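Local coordinates for possible substrate binding protein of ABC transporter system (Rhodopseudomonas palustris, PDB 3N0X) that probably binds branched-chain amino acids or related compounds and delivers them to an ABC transporter for uptake into the cell, at residues N266-L269 against V270-Q274. Sequence-based numbering, arbitrary orientation. Where two conformers were deposited one is given.
Sequences NEWL and VTEHQ
E272 lies against the indole of W268 one turn earlier in helix 264-277. E272 CB stands over one face of the ring, 4.2 Å above the plane of W268 and offset toward the rim, and is also 3.3 Å from W268 O. From there E272 CG, anti to the backbone N (chi1 -162°), reaches to 4.1 Å from W268 CZ2 on the benzo part of the indole. In the conformer given, one of two, the chain bends at chi2 into a carboxylate whose plane is turned 29° from the indole, and OE2 makes a salt bridge to R276 NE in the following turn. Beneath these side chains run the i to i+4 bonds of a regular alpha-helix, among them E272 N to W268 O at 2.9 Å. In this periplasmic-binding-protein fold the helix packs on helices 18-35 and 283-302: W268 and L269 both touch M30 and F289. On the far side of the helix, V270 CG2, placed beside its own backbone N, sits 3.7 Å from N266 ND2. The buried amide of N266 is held by bonds beyond the helix, OD1 to Y256 OH and ND2 to the carbonyls of Y258 and P261, which fix its orientation beside the valine methyl. The exposed side carries a water bridge instead: one water donates to E267 OE2 at 2.5 Å and is hydrogen-bonded to T271 OG1 at 2.7 Å, spanning two oxygens that lie 4.2 Å apart. ND1 of the buried H273 imidazole is hydrogen-bonded to A279 O, and the ring meets F277 edge-to-face.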
# COMPACT_ATOMS: atom_id res chain seq x y z
N ASN A 266 -1.55 -3.24 -16.66
CA ASN A 266 -0.38 -3.87 -16.06
C ASN A 266 0.51 -4.56 -17.10
O ASN A 266 1.73 -4.57 -16.98
CB ASN A 266 -0.72 -4.85 -14.93
CG ASN A 266 0.47 -5.11 -14.04
OD1 ASN A 266 1.11 -4.15 -13.57
ND2 ASN A 266 0.78 -6.39 -13.81
N GLU A 267 -0.11 -5.15 -18.11
CA GLU A 267 0.64 -5.78 -19.20
C GLU A 267 1.58 -4.79 -19.87
O GLU A 267 2.77 -5.07 -20.02
CB GLU A 267 -0.33 -6.43 -20.21
CG GLU A 267 0.26 -6.87 -21.54
CD GLU A 267 1.00 -8.18 -21.50
OE1 GLU A 267 1.05 -8.83 -20.43
OE2 GLU A 267 1.54 -8.54 -22.59
N TRP A 268 1.05 -3.63 -20.22
CA TRP A 268 1.86 -2.56 -20.82
C TRP A 268 2.95 -2.08 -19.86
O TRP A 268 4.13 -1.96 -20.21
CB TRP A 268 0.95 -1.40 -21.28
CG TRP A 268 1.74 -0.32 -21.95
CD1 TRP A 268 2.18 -0.31 -23.25
CD2 TRP A 268 2.21 0.89 -21.36
NE1 TRP A 268 2.90 0.83 -23.49
CE2 TRP A 268 2.93 1.59 -22.35
CE3 TRP A 268 2.11 1.44 -20.09
CZ2 TRP A 268 3.55 2.81 -22.10
CZ3 TRP A 268 2.72 2.66 -19.84
CH2 TRP A 268 3.41 3.34 -20.84
N LEU A 269 2.56 -1.84 -18.62
CA LEU A 269 3.49 -1.32 -17.62
C LEU A 269 4.67 -2.27 -17.43
O LEU A 269 5.82 -1.83 -17.46
CB LEU A 269 2.76 -1.08 -16.31
CG LEU A 269 3.72 -0.70 -15.15
CD1 LEU A 269 4.49 0.58 -15.38
CD2 LEU A 269 2.88 -0.60 -13.87
N VAL A 270 4.37 -3.55 -17.24
CA VAL A 270 5.41 -4.54 -17.02
C VAL A 270 6.33 -4.64 -18.24
O VAL A 270 7.57 -4.61 -18.13
CB VAL A 270 4.84 -5.91 -16.59
CG1 VAL A 270 6.01 -6.94 -16.59
CG2 VAL A 270 4.19 -5.80 -15.21
N THR A 271 5.76 -4.75 -19.42
CA THR A 271 6.56 -4.92 -20.63
C THR A 271 7.44 -3.71 -20.91
O THR A 271 8.66 -3.83 -21.17
CB THR A 271 5.65 -5.20 -21.80
OG1 THR A 271 4.97 -6.44 -21.56
CG2 THR A 271 6.45 -5.31 -23.11
N GLU A 272 6.86 -2.53 -20.80
CA GLU A 272 7.60 -1.32 -21.11
C GLU A 272 8.62 -0.98 -20.04
O GLU A 272 9.68 -0.47 -20.34
CB GLU A 272 6.61 -0.17 -21.33
CG GLU A 272 7.21 0.98 -22.05
CD GLU A 272 7.77 0.65 -23.44
OE1 GLU A 272 7.13 -0.09 -24.22
OE2 GLU A 272 8.85 1.17 -23.75
N HIS A 273 8.28 -1.25 -18.79
CA HIS A 273 9.21 -1.00 -17.69
C HIS A 273 10.42 -1.89 -17.85
O HIS A 273 11.56 -1.46 -17.67
CB HIS A 273 8.52 -1.21 -16.33
CG HIS A 273 9.25 -0.61 -15.16
ND1 HIS A 273 10.35 -1.21 -14.58
CD2 HIS A 273 9.04 0.54 -14.46
CE1 HIS A 273 10.76 -0.47 -13.57
NE2 HIS A 273 9.99 0.60 -13.46
N GLN A 274 10.21 -3.13 -18.26
CA GLN A 274 11.35 -4.04 -18.45
C GLN A 274 12.20 -3.60 -19.62
O GLN A 274 13.43 -3.65 -19.55
CB GLN A 274 10.91 -5.50 -18.63
CG GLN A 274 12.10 -6.52 -18.53
CD GLN A 274 12.57 -6.76 -17.10
OE1 GLN A 274 11.81 -6.57 -16.14
NE2 GLN A 274 13.83 -7.17 -16.95
O HOH W 1 3.24 -6.94 -23.58